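Local coordinates for GTP-binding protein (Sulfolobus solfataricus P2, PDB 2QTF) that hydrolyses GTP, for which it is specific, and associates with the 50S ribosomal subunit, perhaps acting in protein synthesis or ribosome biogenesis, at residues R69-I74 / K81-K86; A110-E115 / K147-R152. One frame throughout, in Å; residues are numbered along the deposited sequence.

Contact 1: R69-I74 / K81-K86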
# COMPACT_ATOMS: atom_id res chain seq x y z
N ARG A 69 16.38 -0.50 21.37
CA ARG A 69 17.03 -1.63 22.06
C ARG A 69 16.31 -2.95 21.62
O ARG A 69 16.93 -4.00 21.53
CB ARG A 69 16.99 -1.43 23.58
CG ARG A 69 15.57 -1.56 24.10
CD ARG A 69 15.51 -1.79 25.67
NE ARG A 69 14.14 -1.59 26.16
CZ ARG A 69 13.54 -0.41 26.28
NH1 ARG A 69 14.19 0.72 25.96
NH2 ARG A 69 12.29 -0.38 26.74
N HIS A 70 15.00 -2.85 21.30
CA HIS A 70 14.32 -4.00 20.72
C HIS A 70 14.89 -4.42 19.38
O HIS A 70 15.17 -5.62 19.15
CB HIS A 70 12.86 -3.76 20.53
CG HIS A 70 12.12 -3.48 21.78
ND1 HIS A 70 12.40 -4.11 22.98
CD2 HIS A 70 11.08 -2.68 22.01
CE1 HIS A 70 11.54 -3.72 23.89
NE2 HIS A 70 10.74 -2.84 23.34
N PHE A 71 15.06 -3.48 18.46
CA PHE A 71 15.76 -3.88 17.21
C PHE A 71 17.11 -4.54 17.45
O PHE A 71 17.48 -5.51 16.75
CB PHE A 71 15.99 -2.69 16.28
CG PHE A 71 14.80 -2.36 15.41
CD1 PHE A 71 14.47 -3.16 14.31
CD2 PHE A 71 14.01 -1.24 15.70
CE1 PHE A 71 13.34 -2.85 13.51
CE2 PHE A 71 12.87 -0.92 14.91
CZ PHE A 71 12.52 -1.75 13.86
N ILE A 72 17.94 -3.96 18.31
CA ILE A 72 19.26 -4.51 18.51
C ILE A 72 19.19 -5.96 18.95
O ILE A 72 19.90 -6.82 18.36
CB ILE A 72 20.12 -3.69 19.55
CG1 ILE A 72 20.57 -2.35 18.87
CG2 ILE A 72 21.45 -4.51 20.01
CD1 ILE A 72 20.53 -1.13 19.83
N ASN A 73 18.31 -6.25 19.92
CA ASN A 73 18.23 -7.55 20.55
C ASN A 73 17.53 -8.56 19.62
O ASN A 73 18.08 -9.63 19.42
CB ASN A 73 17.45 -7.42 21.83
CG ASN A 73 18.29 -6.77 22.93
OD1 ASN A 73 17.85 -5.87 23.64
ND2 ASN A 73 19.53 -7.13 22.96
N ILE A 74 16.39 -8.17 18.99
CA ILE A 74 15.72 -9.05 17.97
C ILE A 74 16.63 -9.39 16.79
O ILE A 74 16.70 -10.57 16.42
CB ILE A 74 14.41 -8.45 17.49
CG1 ILE A 74 13.53 -8.17 18.73
CG2 ILE A 74 13.81 -9.26 16.37
CD1 ILE A 74 12.19 -7.45 18.33
N LYS A 81 17.71 -13.38 9.63
CA LYS A 81 16.30 -13.13 9.34
C LYS A 81 15.87 -11.69 9.75
O LYS A 81 16.23 -11.14 10.83
CB LYS A 81 15.31 -14.12 10.10
CG LYS A 81 15.39 -15.58 9.73
CD LYS A 81 14.26 -16.39 10.39
CE LYS A 81 14.54 -17.78 10.13
NZ LYS A 81 13.42 -18.70 10.51
N GLU A 82 14.97 -11.17 8.97
CA GLU A 82 14.63 -9.76 8.97
C GLU A 82 13.56 -9.54 10.02
O GLU A 82 12.66 -10.40 10.19
CB GLU A 82 14.03 -9.47 7.58
CG GLU A 82 13.56 -7.94 7.31
CD GLU A 82 14.09 -7.32 5.93
OE1 GLU A 82 14.44 -6.04 5.78
OE2 GLU A 82 14.21 -8.15 5.00
N VAL A 83 13.62 -8.41 10.71
CA VAL A 83 12.45 -7.98 11.50
C VAL A 83 12.00 -6.59 10.93
O VAL A 83 12.86 -5.71 10.67
CB VAL A 83 12.74 -7.93 13.07
CG1 VAL A 83 13.99 -7.04 13.44
CG2 VAL A 83 11.60 -7.28 13.79
N LEU A 84 10.70 -6.42 10.74
CA LEU A 84 10.14 -5.14 10.27
C LEU A 84 9.24 -4.74 11.41
O LEU A 84 8.40 -5.53 11.80
CB LEU A 84 9.26 -5.37 9.04
CG LEU A 84 10.06 -5.91 7.81
CD1 LEU A 84 9.03 -6.22 6.60
CD2 LEU A 84 11.18 -4.90 7.45
N ASP A 85 9.32 -3.47 11.85
CA ASP A 85 8.24 -2.94 12.67
C ASP A 85 7.27 -2.17 11.72
O ASP A 85 7.34 -2.28 10.47
CB ASP A 85 8.78 -2.09 13.85
CG ASP A 85 9.30 -0.71 13.43
OD1 ASP A 85 9.51 -0.50 12.20
OD2 ASP A 85 9.53 0.12 14.35
N LYS A 86 6.37 -1.37 12.30
CA LYS A 86 5.33 -0.79 11.44
C LYS A 86 5.90 0.23 10.44
O LYS A 86 5.45 0.28 9.29
CB LYS A 86 4.31 0.01 12.28
CG LYS A 86 3.24 0.67 11.38
CD LYS A 86 2.18 1.33 12.34
CE LYS A 86 1.20 2.17 11.53
NZ LYS A 86 0.55 3.35 12.36
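F71 and I74, one helical turn apart on helix 68-78, meet V83 through apolar side-chain contacts. V83 turns its side chain toward the helix, and its CG1 branch goes in between the two: I74 CG2 lies 3.7 Å from V83 CG1, while F71 CD1 is 4.0 Å from the same methyl. The side chains of I74 and V83 cross at about a right angle. I74 CG2 is anti to the backbone N, and from there this short branch reaches CB and both methyls of V83; CG1, the longer branch, runs off beside the backbone N. Beta-branched residues suit such a place, since each offers two branches close to the main chain.

Strand 59-62, helix 68-78 and strand 82-84 form a beta-alpha-beta crossover, and this contact is the return of the helix onto its second strand. That strand is the outermost of a four-stranded parallel sheet, hydrogen-bonded to strand 59-62 on its inner side, and I74 and V83 both also pack on L60.

The other kind of interaction sets an aromatic ring against a carboxylate. F71 extends its ring far enough to put CZ 3.4 Å from D85 CG. The carboxylate meets the ring at its edge, with OD1 in the ring plane, and the two planes are 74° apart. Approach at the edge is the favourable one for an anion, because the ring hydrogens there carry slight positive charge. D85 is also the N-cap of helix 86-97: chi1 of 75° sets CG between the backbone N and the carbonyl carbon, from where OD1 accepts a hydrogen bond from L88 N. OD2 is paired with Y114 OH, probably in a hydrogen bond, and accepts one from L66 N. These bonds fix the carboxylate's rotation, and the helix N terminus would probably stabilise its negative charge.

Contact 2: A110-E115 / K147-R152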
# COMPACT_ATOMS: atom_id res chain seq x y z
N ALA A 110 14.37 8.04 4.60
CA ALA A 110 13.59 7.62 5.78
C ALA A 110 14.17 6.37 6.47
O ALA A 110 14.16 6.25 7.72
CB ALA A 110 12.10 7.41 5.42
N ARG A 111 14.59 5.37 5.67
CA ARG A 111 15.26 4.17 6.29
C ARG A 111 16.56 4.57 7.06
O ARG A 111 16.83 4.06 8.14
CB ARG A 111 15.57 3.17 5.16
CG ARG A 111 14.32 2.44 4.66
CD ARG A 111 14.69 1.53 3.39
NE ARG A 111 13.60 0.59 3.16
CZ ARG A 111 13.52 -0.17 2.06
NH1 ARG A 111 14.39 0.02 1.05
NH2 ARG A 111 12.66 -1.14 2.05
N LEU A 112 17.42 5.37 6.45
CA LEU A 112 18.65 5.85 7.12
C LEU A 112 18.36 6.59 8.38
O LEU A 112 19.05 6.36 9.42
CB LEU A 112 19.45 6.78 6.18
CG LEU A 112 20.05 6.02 4.97
CD1 LEU A 112 20.69 6.97 4.00
CD2 LEU A 112 21.06 4.89 5.42
N LYS A 113 17.41 7.50 8.33
CA LYS A 113 17.04 8.29 9.55
C LYS A 113 16.51 7.35 10.63
O LYS A 113 16.82 7.54 11.82
CB LYS A 113 15.96 9.34 9.20
CG LYS A 113 16.66 10.54 8.47
CD LYS A 113 15.66 11.67 8.27
CE LYS A 113 16.44 13.00 8.03
NZ LYS A 113 15.52 14.20 8.22
N TYR A 114 15.77 6.32 10.23
CA TYR A 114 15.26 5.36 11.23
C TYR A 114 16.33 4.52 11.88
O TYR A 114 16.18 4.05 13.03
CB TYR A 114 14.18 4.45 10.58
CG TYR A 114 13.12 3.94 11.54
CD1 TYR A 114 12.30 4.82 12.26
CD2 TYR A 114 12.98 2.59 11.77
CE1 TYR A 114 11.36 4.34 13.15
CE2 TYR A 114 12.05 2.10 12.60
CZ TYR A 114 11.25 3.03 13.33
OH TYR A 114 10.25 2.56 14.13
N GLU A 115 17.41 4.26 11.15
CA GLU A 115 18.49 3.46 11.70
C GLU A 115 19.34 4.29 12.65
O GLU A 115 20.01 3.72 13.46
CB GLU A 115 19.50 3.07 10.60
CG GLU A 115 19.70 1.72 10.11
CD GLU A 115 19.25 0.56 11.02
OE1 GLU A 115 18.15 0.17 10.73
OE2 GLU A 115 19.99 -0.01 11.85
N LYS A 147 28.71 8.68 11.76
CA LYS A 147 29.03 9.73 10.83
C LYS A 147 28.75 9.26 9.39
O LYS A 147 28.36 10.04 8.54
CB LYS A 147 30.50 10.28 11.04
CG LYS A 147 30.72 10.87 12.45
CD LYS A 147 32.22 11.15 12.77
CE LYS A 147 32.67 12.60 12.40
NZ LYS A 147 32.36 13.71 13.43
N PHE A 148 29.03 8.00 9.11
CA PHE A 148 28.82 7.47 7.78
C PHE A 148 27.35 7.63 7.34
O PHE A 148 27.06 8.06 6.22
CB PHE A 148 29.24 6.00 7.78
CG PHE A 148 29.03 5.29 6.45
CD1 PHE A 148 29.84 5.54 5.36
CD2 PHE A 148 28.01 4.31 6.32
CE1 PHE A 148 29.65 4.84 4.16
CE2 PHE A 148 27.79 3.62 5.10
CZ PHE A 148 28.60 3.90 4.03
N TYR A 149 26.43 7.26 8.23
CA TYR A 149 24.98 7.40 7.93
C TYR A 149 24.57 8.86 7.76
O TYR A 149 23.85 9.20 6.82
CB TYR A 149 24.14 6.73 9.07
CG TYR A 149 24.01 5.19 8.86
CD1 TYR A 149 25.13 4.33 8.98
CD2 TYR A 149 22.80 4.62 8.46
CE1 TYR A 149 25.03 2.92 8.77
CE2 TYR A 149 22.71 3.22 8.21
CZ TYR A 149 23.81 2.38 8.38
OH TYR A 149 23.65 0.98 8.14
N LYS A 150 25.03 9.74 8.67
CA LYS A 150 24.72 11.18 8.51
C LYS A 150 25.21 11.74 7.20
O LYS A 150 24.49 12.52 6.57
CB LYS A 150 25.17 12.01 9.72
CG LYS A 150 24.59 11.49 11.07
CD LYS A 150 25.19 12.19 12.33
CE LYS A 150 24.18 12.33 13.49
NZ LYS A 150 24.78 13.06 14.69
N ARG A 151 26.41 11.34 6.73
CA ARG A 151 26.83 11.86 5.44
C ARG A 151 25.94 11.40 4.30
O ARG A 151 25.69 12.16 3.35
CB ARG A 151 28.30 11.44 5.05
CG ARG A 151 29.47 12.05 5.91
CD ARG A 151 30.89 11.69 5.26
NE ARG A 151 31.24 10.26 5.28
CZ ARG A 151 31.70 9.61 6.35
NH1 ARG A 151 31.85 10.26 7.51
NH2 ARG A 151 32.02 8.30 6.28
N ARG A 152 25.49 10.14 4.33
CA ARG A 152 24.54 9.71 3.32
C ARG A 152 23.19 10.43 3.45
O ARG A 152 22.59 10.84 2.45
CB ARG A 152 24.38 8.18 3.41
CG ARG A 152 23.36 7.58 2.42
CD ARG A 152 23.96 7.17 1.11
NE ARG A 152 23.31 5.99 0.48
CZ ARG A 152 23.42 5.74 -0.83
NH1 ARG A 152 24.14 6.59 -1.59
NH2 ARG A 152 22.85 4.66 -1.40
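L112 points from helix 101-121 toward helix 145-164 and meets Y149 with one of its two methyls. Its CB starts the side chain off toward the second helix, and chi1 of -68° puts CG beside the backbone N, from where CD2 reaches the ring of Y149. That methyl lies 3.5 Å from Y149 CD2 and 3.6 Å from Y149 CE2, the two side chains crossing at about a right angle. The other methyl, CD1, faces the aliphatic part of R152, but its modelled position there is doubtful.

The two helices form an antiparallel pair in the middle region of HflX, their axes 9.8 Å apart at closest approach and their directions 152° apart. L112 also touches I153 and L156, so it lies buried in the seam between them; a branched, wholly apolar leucine suits a place among these side chains and the Y149 ring.

Y149 has a second neighbour one turn on from L112: E115 CG comes to 3.9 Å from Y149 CE2. Here glutamate contributes its methylene, while its carboxylate makes a salt bridge with R75. R152 sends its NE to E108, joining the two helices by a salt bridge.

From the N terminus, contact 1 comes first: 69-74 meets 81-86 across a short connection and closes the last crossover of the N-terminal parallel sheet. The chain then runs through helix 86-97 into helix 101-121, and contact 2 opens only there. Its loop is longer, from 110-115 to 147-152, and includes an unmodelled stretch. The two loops therefore follow in series, neither nesting nor crossing. Their centres are about 17 Å apart, yet Y114 joins them: its OH meets the carboxylate of D85, and its ring packs on F71. Helix 101-121, one member of the antiparallel pair, thus also packs against the parallel-sheet part through Y114.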